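Local atomic coordinates of response regulator (Pseudomonas putida, PDB entry 3HDV), a protein that probably serves as the phosphoacceptor receiver domain of a two-component response regulator, taking a phosphoryl group on an aspartate to switch signalling. Residues L23-I32 and L114-L125; A6-D15 and R52-Q63. One frame throughout, in Å; residues are numbered along the deposited sequence.

Contact 1 of 2, residues L23-I32 and L114-L125; sequences LILYLKSRGI and LGKLLELVNKEL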
loop_
_atom_site.group_PDB
_atom_site.type_symbol
_atom_site.label_atom_id
_atom_site.label_comp_id
_atom_site.label_asym_id
_atom_site.label_seq_id
_atom_site.Cartn_x
_atom_site.Cartn_y
_atom_site.Cartn_z
ATOM N N LEU B 23 0.863 -1.648 2.009
ATOM C CA LEU B 23 1.496 -2.016 3.267
ATOM C C LEU B 23 2.818 -2.730 3.017
ATOM O O LEU B 23 3.801 -2.498 3.719
ATOM C CB LEU B 23 0.581 -2.888 4.111
ATOM C CG LEU B 23 0.853 -3.145 5.584
ATOM C CD1 LEU B 23 1.271 -1.817 6.388
ATOM C CD2 LEU B 23 -0.360 -3.804 6.246
ATOM N N ILE B 24 2.862 -3.598 2.019
ATOM C CA ILE B 24 4.170 -4.232 1.703
ATOM C C ILE B 24 5.226 -3.158 1.344
ATOM O O ILE B 24 6.374 -3.218 1.817
ATOM C CB ILE B 24 4.044 -5.261 0.593
ATOM C CG1 ILE B 24 3.271 -6.463 1.138
ATOM C CG2 ILE B 24 5.437 -5.604 0.079
ATOM C CD1 ILE B 24 2.835 -7.488 0.051
ATOM N N LEU B 25 4.821 -2.191 0.517
ATOM C CA LEU B 25 5.694 -1.080 0.155
ATOM C C LEU B 25 6.143 -0.275 1.405
ATOM O O LEU B 25 7.306 0.109 1.527
ATOM C CB LEU B 25 4.991 -0.141 -0.840
ATOM C CG LEU B 25 5.783 1.111 -1.218
ATOM C CD1 LEU B 25 7.076 0.707 -1.966
ATOM C CD2 LEU B 25 4.903 2.058 -2.055
ATOM N N TYR B 26 5.206 0.018 2.294
ATOM C CA TYR B 26 5.515 0.777 3.489
ATOM C C TYR B 26 6.540 0.005 4.314
ATOM O O TYR B 26 7.566 0.576 4.693
ATOM C CB TYR B 26 4.258 1.120 4.294
ATOM C CG TYR B 26 4.527 2.064 5.459
ATOM C CD1 TYR B 26 4.576 3.452 5.256
ATOM C CD2 TYR B 26 4.771 1.571 6.751
ATOM C CE1 TYR B 26 4.861 4.338 6.326
ATOM C CE2 TYR B 26 5.055 2.441 7.832
ATOM C CZ TYR B 26 5.095 3.822 7.606
ATOM O OH TYR B 26 5.340 4.691 8.666
ATOM N N LEU B 27 6.285 -1.285 4.564
ATOM C CA LEU B 27 7.243 -2.134 5.313
ATOM C C LEU B 27 8.609 -2.173 4.666
ATOM O O LEU B 27 9.631 -1.941 5.336
ATOM C CB LEU B 27 6.694 -3.555 5.522
ATOM C CG LEU B 27 5.477 -3.580 6.452
ATOM C CD1 LEU B 27 4.727 -4.947 6.389
ATOM C CD2 LEU B 27 5.906 -3.271 7.906
ATOM N N LYS B 28 8.633 -2.441 3.363
ATOM C CA LYS B 28 9.894 -2.390 2.591
ATOM C C LYS B 28 10.588 -1.004 2.593
ATOM O O LYS B 28 11.815 -0.928 2.772
ATOM C CB LYS B 28 9.754 -3.019 1.187
ATOM C CG LYS B 28 9.311 -4.553 1.216
ATOM C CD LYS B 28 9.448 -5.160 -0.209
ATOM C CE LYS B 28 9.075 -6.594 -0.291
ATOM N NZ LYS B 28 9.203 -7.119 -1.719
ATOM N N SER B 29 9.835 0.085 2.469
ATOM C CA SER B 29 10.443 1.439 2.512
ATOM C C SER B 29 11.130 1.708 3.858
ATOM O O SER B 29 11.983 2.593 3.939
ATOM C CB SER B 29 9.429 2.553 2.233
ATOM O OG SER B 29 8.612 2.778 3.356
ATOM N N ARG B 30 10.752 0.934 4.893
ATOM C CA ARG B 30 11.326 1.055 6.250
ATOM C C ARG B 30 12.325 -0.050 6.544
ATOM O O ARG B 30 12.660 -0.282 7.705
ATOM C CB ARG B 30 10.218 1.054 7.316
ATOM C CG ARG B 30 9.238 2.228 7.211
ATOM C CD ARG B 30 9.978 3.551 7.281
ATOM N NE ARG B 30 10.642 3.699 8.573
ATOM C CZ ARG B 30 11.544 4.632 8.888
ATOM N NH1 ARG B 30 11.933 5.558 7.998
ATOM N NH2 ARG B 30 12.064 4.630 10.117
ATOM N N GLY B 31 12.801 -0.715 5.490
ATOM C CA GLY B 31 13.768 -1.803 5.583
ATOM C C GLY B 31 13.296 -3.159 6.076
ATOM O O GLY B 31 14.138 -4.012 6.443
ATOM N N ILE B 32 11.970 -3.388 6.078
ATOM C CA ILE B 32 11.403 -4.658 6.530
ATOM C C ILE B 32 10.826 -5.440 5.336
ATOM O O ILE B 32 9.911 -4.954 4.642
ATOM C CB ILE B 32 10.283 -4.448 7.574
ATOM C CG1 ILE B 32 10.815 -3.724 8.835
ATOM C CG2 ILE B 32 9.615 -5.780 7.926
ATOM C CD1 ILE B 32 9.750 -3.006 9.608
ATOM N N LEU B 114 0.080 4.283 10.927
ATOM C CA LEU B 114 1.310 3.675 10.434
ATOM C C LEU B 114 2.486 3.769 11.418
ATOM O O LEU B 114 3.263 2.813 11.589
ATOM C CB LEU B 114 1.667 4.293 9.074
ATOM C CG LEU B 114 0.736 3.873 7.926
ATOM C CD1 LEU B 114 1.109 4.639 6.687
ATOM C CD2 LEU B 114 0.901 2.401 7.646
ATOM N N GLY B 115 2.614 4.930 12.072
ATOM C CA GLY B 115 3.661 5.105 13.040
ATOM C C GLY B 115 3.469 4.117 14.167
ATOM O O GLY B 115 4.435 3.468 14.575
ATOM N N LYS B 116 2.247 3.999 14.686
ATOM C CA LYS B 116 1.985 2.985 15.731
ATOM C C LYS B 116 2.214 1.555 15.217
ATOM O O LYS B 116 2.800 0.698 15.919
ATOM C CB LYS B 116 0.559 3.095 16.257
ATOM C CG LYS B 116 0.165 2.057 17.347
ATOM C CD LYS B 116 -1.373 2.043 17.525
ATOM C CE LYS B 116 -1.829 1.390 18.867
ATOM N NZ LYS B 116 -3.341 1.563 19.084
ATOM N N LEU B 117 1.734 1.283 14.005
ATOM C CA LEU B 117 1.998 -0.045 13.384
ATOM C C LEU B 117 3.491 -0.400 13.353
ATOM O O LEU B 117 3.880 -1.502 13.735
ATOM C CB LEU B 117 1.409 -0.142 11.966
ATOM C CG LEU B 117 1.566 -1.491 11.235
ATOM C CD1 LEU B 117 1.008 -2.747 12.003
ATOM C CD2 LEU B 117 0.873 -1.393 9.837
ATOM N N LEU B 118 4.306 0.522 12.857
ATOM C CA LEU B 118 5.724 0.284 12.759
ATOM C C LEU B 118 6.369 0.034 14.155
ATOM O O LEU B 118 7.216 -0.866 14.326
ATOM C CB LEU B 118 6.371 1.430 11.973
ATOM C CG LEU B 118 7.846 1.314 11.607
ATOM C CD1 LEU B 118 8.089 0.281 10.455
ATOM C CD2 LEU B 118 8.535 2.767 11.359
ATOM N N GLU B 119 5.933 0.784 15.166
ATOM C CA GLU B 119 6.407 0.559 16.552
ATOM C C GLU B 119 6.128 -0.866 17.005
ATOM O O GLU B 119 7.016 -1.535 17.516
ATOM C CB GLU B 119 5.733 1.537 17.513
ATOM C CG GLU B 119 6.333 2.911 17.461
ATOM C CD GLU B 119 5.636 3.899 18.384
ATOM O OE1 GLU B 119 5.591 5.108 18.013
ATOM O OE2 GLU B 119 5.120 3.472 19.457
ATOM N N LEU B 120 4.891 -1.339 16.802
ATOM C CA LEU B 120 4.534 -2.735 17.100
ATOM C C LEU B 120 5.361 -3.743 16.316
ATOM O O LEU B 120 5.807 -4.720 16.888
ATOM C CB LEU B 120 3.048 -3.002 16.856
ATOM C CG LEU B 120 2.035 -2.162 17.607
ATOM C CD1 LEU B 120 0.620 -2.421 17.025
ATOM C CD2 LEU B 120 2.085 -2.412 19.127
ATOM N N VAL B 121 5.557 -3.512 15.017
ATOM C CA VAL B 121 6.361 -4.417 14.176
ATOM C C VAL B 121 7.846 -4.505 14.610
ATOM O O VAL B 121 8.395 -5.607 14.801
ATOM C CB VAL B 121 6.262 -4.031 12.662
ATOM C CG1 VAL B 121 7.251 -4.813 11.863
ATOM C CG2 VAL B 121 4.844 -4.253 12.139
ATOM N N ASN B 122 8.478 -3.342 14.751
ATOM C CA ASN B 122 9.860 -3.231 15.251
ATOM C C ASN B 122 10.058 -3.926 16.590
ATOM O O ASN B 122 11.029 -4.683 16.762
ATOM C CB ASN B 122 10.270 -1.754 15.337
ATOM C CG ASN B 122 10.575 -1.157 13.963
ATOM O OD1 ASN B 122 10.864 -1.885 13.030
ATOM N ND2 ASN B 122 10.528 0.173 13.845
ATOM N N LYS B 123 9.114 -3.714 17.510
ATOM C CA LYS B 123 9.144 -4.351 18.814
ATOM C C LYS B 123 9.025 -5.869 18.743
ATOM O O LYS B 123 9.803 -6.595 19.390
ATOM C CB LYS B 123 8.059 -3.744 19.717
ATOM C CG LYS B 123 7.892 -4.431 21.080
ATOM C CD LYS B 123 7.218 -3.476 22.069
ATOM C CE LYS B 123 6.663 -4.207 23.301
ATOM N NZ LYS B 123 5.845 -3.284 24.176
ATOM N N GLU B 124 8.048 -6.366 17.987
ATOM C CA GLU B 124 7.889 -7.806 17.813
ATOM C C GLU B 124 9.065 -8.455 17.113
ATOM O O GLU B 124 9.472 -9.551 17.478
ATOM C CB GLU B 124 6.608 -8.144 17.057
ATOM C CG GLU B 124 5.372 -8.174 17.929
ATOM C CD GLU B 124 5.420 -9.236 19.032
ATOM O OE1 GLU B 124 5.574 -10.443 18.765
ATOM O OE2 GLU B 124 5.248 -8.859 20.183
ATOM N N LEU B 125 9.604 -7.775 16.117
ATOM C CA LEU B 125 10.709 -8.304 15.337
ATOM C C LEU B 125 12.095 -8.006 15.937
ATOM O O LEU B 125 13.126 -8.349 15.324
ATOM C CB LEU B 125 10.642 -7.778 13.901
ATOM C CG LEU B 125 9.453 -8.206 13.018
ATOM C CD1 LEU B 125 9.579 -7.554 11.641
ATOM C CD2 LEU B 125 9.337 -9.722 12.901
#

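Contact 2 of 2, residues A6-D15 and R52-Q63; sequences ARPLVLVVDD and RIGLMITDLRMQ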
loop_
_atom_site.group_PDB
_atom_site.type_symbol
_atom_site.label_atom_id
_atom_site.label_comp_id
_atom_site.label_asym_id
_atom_site.label_seq_id
_atom_site.Cartn_x
_atom_site.Cartn_y
_atom_site.Cartn_z
ATOM N N ALA B 6 17.212 -14.872 11.978
ATOM C CA ALA B 6 17.069 -14.869 10.520
ATOM C C ALA B 6 16.562 -13.489 10.142
ATOM O O ALA B 6 15.996 -12.783 10.971
ATOM C CB ALA B 6 16.082 -15.962 10.066
ATOM N N ARG B 7 16.820 -13.058 8.922
ATOM C CA ARG B 7 16.319 -11.729 8.523
ATOM C C ARG B 7 14.751 -11.684 8.702
ATOM O O ARG B 7 14.077 -12.643 8.385
ATOM C CB ARG B 7 16.752 -11.394 7.097
ATOM C CG ARG B 7 16.433 -9.930 6.697
ATOM C CD ARG B 7 17.153 -9.481 5.413
ATOM N NE ARG B 7 16.568 -10.089 4.220
ATOM C CZ ARG B 7 17.252 -10.793 3.318
ATOM N NH1 ARG B 7 18.571 -10.962 3.462
ATOM N NH2 ARG B 7 16.620 -11.311 2.260
ATOM N N PRO B 8 14.208 -10.600 9.279
ATOM C CA PRO B 8 12.749 -10.547 9.489
ATOM C C PRO B 8 11.968 -10.638 8.154
ATOM O O PRO B 8 12.403 -10.083 7.151
ATOM C CB PRO B 8 12.521 -9.157 10.145
ATOM C CG PRO B 8 13.862 -8.743 10.682
ATOM C CD PRO B 8 14.885 -9.374 9.763
ATOM N N LEU B 9 10.868 -11.390 8.177
ATOM C CA LEU B 9 9.872 -11.410 7.110
ATOM C C LEU B 9 8.428 -11.257 7.684
ATOM O O LEU B 9 8.035 -12.018 8.579
ATOM C CB LEU B 9 10.014 -12.701 6.296
ATOM C CG LEU B 9 9.073 -12.968 5.120
ATOM C CD1 LEU B 9 9.307 -11.835 4.088
ATOM C CD2 LEU B 9 9.424 -14.347 4.548
ATOM N N VAL B 10 7.652 -10.288 7.146
ATOM C CA VAL B 10 6.250 -10.026 7.575
ATOM C C VAL B 10 5.318 -10.567 6.518
ATOM O O VAL B 10 5.550 -10.317 5.368
ATOM C CB VAL B 10 5.994 -8.473 7.824
ATOM C CG1 VAL B 10 4.529 -8.174 8.268
ATOM C CG2 VAL B 10 6.952 -7.958 8.936
ATOM N N LEU B 11 4.301 -11.349 6.898
ATOM C CA LEU B 11 3.270 -11.751 5.936
ATOM C C LEU B 11 2.069 -10.792 6.069
ATOM O O LEU B 11 1.455 -10.691 7.118
ATOM C CB LEU B 11 2.758 -13.135 6.266
ATOM C CG LEU B 11 1.572 -13.689 5.460
ATOM C CD1 LEU B 11 1.956 -13.926 3.992
ATOM C CD2 LEU B 11 1.126 -15.023 6.149
ATOM N N VAL B 12 1.699 -10.148 4.987
ATOM C CA VAL B 12 0.534 -9.245 5.015
ATOM C C VAL B 12 -0.650 -9.943 4.350
ATOM O O VAL B 12 -0.592 -10.261 3.170
ATOM C CB VAL B 12 0.836 -7.957 4.231
ATOM C CG1 VAL B 12 -0.449 -7.055 4.156
ATOM C CG2 VAL B 12 2.015 -7.175 4.909
ATOM N N VAL B 13 -1.735 -10.132 5.082
ATOM C CA VAL B 13 -2.871 -10.857 4.534
ATOM C C VAL B 13 -4.042 -9.877 4.342
ATOM O O VAL B 13 -4.507 -9.278 5.302
ATOM C CB VAL B 13 -3.305 -11.989 5.508
ATOM C CG1 VAL B 13 -4.513 -12.797 4.986
ATOM C CG2 VAL B 13 -2.080 -12.836 5.911
ATOM N N ASP B 14 -4.518 -9.773 3.103
ATOM C CA ASP B 14 -5.664 -8.927 2.786
ATOM C C ASP B 14 -6.216 -9.316 1.433
ATOM O O ASP B 14 -5.447 -9.553 0.483
ATOM C CB ASP B 14 -5.172 -7.464 2.761
ATOM C CG ASP B 14 -6.310 -6.459 2.714
ATOM O OD1 ASP B 14 -7.493 -6.850 2.503
ATOM O OD2 ASP B 14 -5.977 -5.282 2.908
ATOM N N ASP B 15 -7.543 -9.354 1.286
ATOM C CA ASP B 15 -8.073 -9.653 -0.041
ATOM C C ASP B 15 -8.109 -8.404 -0.928
ATOM O O ASP B 15 -8.329 -8.471 -2.122
ATOM C CB ASP B 15 -9.401 -10.437 0.038
ATOM C CG ASP B 15 -10.538 -9.646 0.699
ATOM O OD1 ASP B 15 -10.274 -8.605 1.294
ATOM O OD2 ASP B 15 -11.723 -10.070 0.619
ATOM N N ARG B 52 10.571 -18.558 7.486
ATOM C CA ARG B 52 11.137 -17.265 7.815
ATOM C C ARG B 52 10.097 -16.208 8.296
ATOM O O ARG B 52 10.446 -15.249 9.018
ATOM C CB ARG B 52 11.908 -16.751 6.614
ATOM C CG ARG B 52 12.977 -15.725 6.922
ATOM C CD ARG B 52 13.779 -15.321 5.617
ATOM N NE ARG B 52 13.906 -13.871 5.600
ATOM C CZ ARG B 52 13.634 -13.067 4.582
ATOM N NH1 ARG B 52 13.269 -13.559 3.386
ATOM N NH2 ARG B 52 13.770 -11.748 4.766
ATOM N N ILE B 53 8.833 -16.366 7.910
ATOM C CA ILE B 53 7.785 -15.436 8.388
ATOM C C ILE B 53 7.787 -15.382 9.925
ATOM O O ILE B 53 7.553 -16.389 10.595
ATOM C CB ILE B 53 6.393 -15.803 7.837
ATOM C CG1 ILE B 53 6.418 -15.726 6.293
ATOM C CG2 ILE B 53 5.269 -14.949 8.533
ATOM C CD1 ILE B 53 5.192 -16.405 5.677
ATOM N N GLY B 54 8.069 -14.214 10.503
ATOM C CA GLY B 54 8.010 -14.107 11.977
ATOM C C GLY B 54 6.843 -13.299 12.505
ATOM O O GLY B 54 6.636 -13.218 13.737
ATOM N N LEU B 55 6.065 -12.707 11.587
ATOM C CA LEU B 55 4.918 -11.876 12.003
ATOM C C LEU B 55 3.886 -11.850 10.889
ATOM O O LEU B 55 4.235 -11.791 9.731
ATOM C CB LEU B 55 5.378 -10.419 12.359
ATOM C CG LEU B 55 4.392 -9.267 12.631
ATOM C CD1 LEU B 55 3.592 -9.498 13.900
ATOM C CD2 LEU B 55 5.156 -7.992 12.819
HETATM N N MSE B 56 2.609 -11.864 11.256
HETATM C CA MSE B 56 1.580 -11.712 10.239
HETATM C C MSE B 56 0.677 -10.518 10.597
HETATM O O MSE B 56 0.247 -10.386 11.741
HETATM C CB MSE B 56 0.742 -12.971 10.199
HETATM C CG MSE B 56 -0.225 -13.027 9.062
HETATM SE SE MSE B 56 -1.384 -14.613 9.228
HETATM C CE MSE B 56 -2.590 -14.040 10.675
ATOM N N ILE B 57 0.389 -9.709 9.595
ATOM C CA ILE B 57 -0.606 -8.642 9.681
ATOM C C ILE B 57 -1.825 -9.066 8.875
ATOM O O ILE B 57 -1.691 -9.412 7.714
ATOM C CB ILE B 57 -0.083 -7.289 9.123
ATOM C CG1 ILE B 57 1.131 -6.847 9.966
ATOM C CG2 ILE B 57 -1.246 -6.198 9.130
ATOM C CD1 ILE B 57 1.893 -5.747 9.333
ATOM N N THR B 58 -2.996 -9.042 9.494
ATOM C CA THR B 58 -4.210 -9.431 8.809
ATOM C C THR B 58 -5.415 -8.511 9.014
ATOM O O THR B 58 -5.583 -7.906 10.073
ATOM C CB THR B 58 -4.613 -10.911 9.143
ATOM O OG1 THR B 58 -5.659 -11.326 8.256
ATOM C CG2 THR B 58 -5.133 -11.031 10.568
ATOM N N ASP B 59 -6.233 -8.390 7.967
ATOM C CA ASP B 59 -7.613 -7.827 8.095
ATOM C C ASP B 59 -8.504 -8.942 8.668
ATOM O O ASP B 59 -8.125 -10.142 8.653
ATOM C CB ASP B 59 -8.123 -7.308 6.726
ATOM C CG ASP B 59 -9.267 -6.262 6.851
ATOM O OD1 ASP B 59 -9.956 -6.157 7.903
ATOM O OD2 ASP B 59 -9.507 -5.560 5.874
ATOM N N LEU B 60 -9.654 -8.555 9.219
ATOM C CA LEU B 60 -10.669 -9.461 9.697
ATOM C C LEU B 60 -11.714 -9.689 8.600
ATOM O O LEU B 60 -12.253 -10.767 8.457
ATOM C CB LEU B 60 -11.328 -8.853 10.938
ATOM C CG LEU B 60 -10.442 -8.858 12.205
ATOM C CD1 LEU B 60 -11.333 -8.380 13.334
ATOM C CD2 LEU B 60 -9.803 -10.250 12.550
ATOM N N ARG B 61 -11.953 -8.642 7.824
ATOM C CA ARG B 61 -12.968 -8.580 6.790
ATOM C C ARG B 61 -12.424 -9.143 5.450
ATOM O O ARG B 61 -11.845 -8.428 4.636
ATOM C CB ARG B 61 -13.310 -7.099 6.689
ATOM C CG ARG B 61 -14.769 -6.722 6.708
ATOM C CD ARG B 61 -15.629 -7.041 7.937
ATOM N NE ARG B 61 -15.670 -8.439 8.387
ATOM C CZ ARG B 61 -15.453 -8.767 9.652
ATOM N NH1 ARG B 61 -15.177 -7.800 10.548
ATOM N NH2 ARG B 61 -15.496 -10.017 10.026
HETATM N N MSE B 62 -12.570 -10.433 5.242
HETATM C CA MSE B 62 -12.040 -11.056 4.037
HETATM C C MSE B 62 -12.967 -12.135 3.559
HETATM O O MSE B 62 -13.633 -12.760 4.361
HETATM C CB MSE B 62 -10.651 -11.648 4.270
HETATM C CG MSE B 62 -9.597 -10.596 4.700
HETATM SE SE MSE B 62 -7.778 -11.430 4.817
HETATM C CE MSE B 62 -8.170 -12.848 6.151
ATOM N N GLN B 63 -12.991 -12.310 2.235
ATOM C CA GLN B 63 -13.772 -13.354 1.576
ATOM C C GLN B 63 -12.810 -14.228 0.792
ATOM O O GLN B 63 -11.946 -13.689 0.115
ATOM C CB GLN B 63 -14.800 -12.747 0.599
ATOM C CG GLN B 63 -15.853 -11.804 1.224
ATOM C CD GLN B 63 -16.881 -12.495 2.149
ATOM O OE1 GLN B 63 -16.708 -13.654 2.549
ATOM N NE2 GLN B 63 -17.967 -11.773 2.482
HETATM O O HOH W 1 -9.772 -5.762 3.281
HETATM O O HOH W 2 -7.331 -3.801 4.679
HETATM O O HOH W 3 -11.652 -7.063 2.544
#

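Contact 1 of 2, residues L23-I32 and L114-L125
Tyr-26 and Leu-114 meet where helix 23-29 crosses helix 114-124 at -62°, their axes 11.8 Å apart at closest approach. The nearest backbone pair is Leu-27 and Leu-118, with CA atoms 8.0 Å apart, and side chains make nearly all of the contact. The phenol reaches the start of helix 114-124 because chi1 of Tyr-26 (-173°) turns CG away from its own N. CD1 of Leu-114 sits over one face of the ring in a CH-pi contact, 4.1 Å from the Tyr-26 ring centroid, while CB of Leu-118 lies at the ring edge. The opposite face carries CG of Arg-30, whose chain bends at chi2 and chi3 and crosses Leu-118 at about a right angle; its NE, 3.6 Å from Leu-118 CD2, is buried without a polar partner. Deeper, Leu-23 and Leu-117 meet tip to tip, a tight fit with CD1 of Leu-23 3.5 Å from CD2 of Leu-117. Gly-31, with positive phi, is the C-prime residue of the Schellman motif that ends the first helix, and the chain then presents Ile-32, whose CD1 touches Leu-118 CD1, Val-121 CG1 and Asn-122 OD1. Leu-25 of a second subunit packs on Tyr-26 and Arg-30. Leu-23 and Leu-117 both rest on Ile-57 of the sheet. The first and last helices of the CheY-like receiver fold lie together in this way on one side of its sheet.

Contact 2 of 2, residues A6-D15 and R52-Q63
Arg-52 reaches back along the segment 6-15, its CB 4.0 Å from Leu-9 CD2. CG and CD pass beside Arg-7 O, and a bend at chi3 (135°) brings NE to within 3.0 Å of that oxygen for a hydrogen bond, donated in the guanidinium plane but arriving above the carbonyl plane. Leu-9 CB lies over the centre of one guanidinium face; NH1 is 4.1 Å from Leu-9 CD2, and NH2, 3.2 Å from Pro-8 O, forms a salt bridge with Asp-33. With an alanine in its place, Arg-7 O would probably lose this donor and Asp-33 its salt bridge to NH2. Onward, strands 9-13 and 53-58 run parallel: Leu-11 N and O bond to Leu-55 O and Ile-57 N, and Val-13 N to Ile-57 O at 2.7 Å. Leu-11 CD2 and Val-13 CG2 pack on CG of selenomethionine Met-56. Asp-15 OD2 accepts from Gln-63 N, and the carboxylates of Asp-14 and Asp-59 share two bridging waters; Asp-14 OD2 also accepts from Asn-19. Asp-59 OD1 accepts from Leu-60 N, from Arg-61 N in an Asx turn, and from Gly-89 N beyond the segments. This acidic cluster, with Asp-59 the predicted phosphorylation site, is characteristic of the receiver-domain active site at the C-terminal ends of the parallel strands.

The centres of contacts 1 and 2 lie about 12 Å apart within the single receiver domain, and the two touch. Along the chain their segments alternate, in the order 6-15, 23-32, 52-63, 114-125, with strand 9-13 leading straight into helix 17-29. Contact 2 joins two neighbouring strands in the middle of the five-stranded parallel sheet (order 2-1-3-4-5), while contact 1 closes over one face of it. Val-10 joins them: its CG2 packs 3.6 Å from Ile-32 CG2, and Leu-27 and Leu-125 also press on it, Leu-125 touching Pro-8 as well. The first and last helices thus pack on the strands whose C-terminal ends lead into the acidic cluster, with the predicted phosphoacceptor just after strand 53-58.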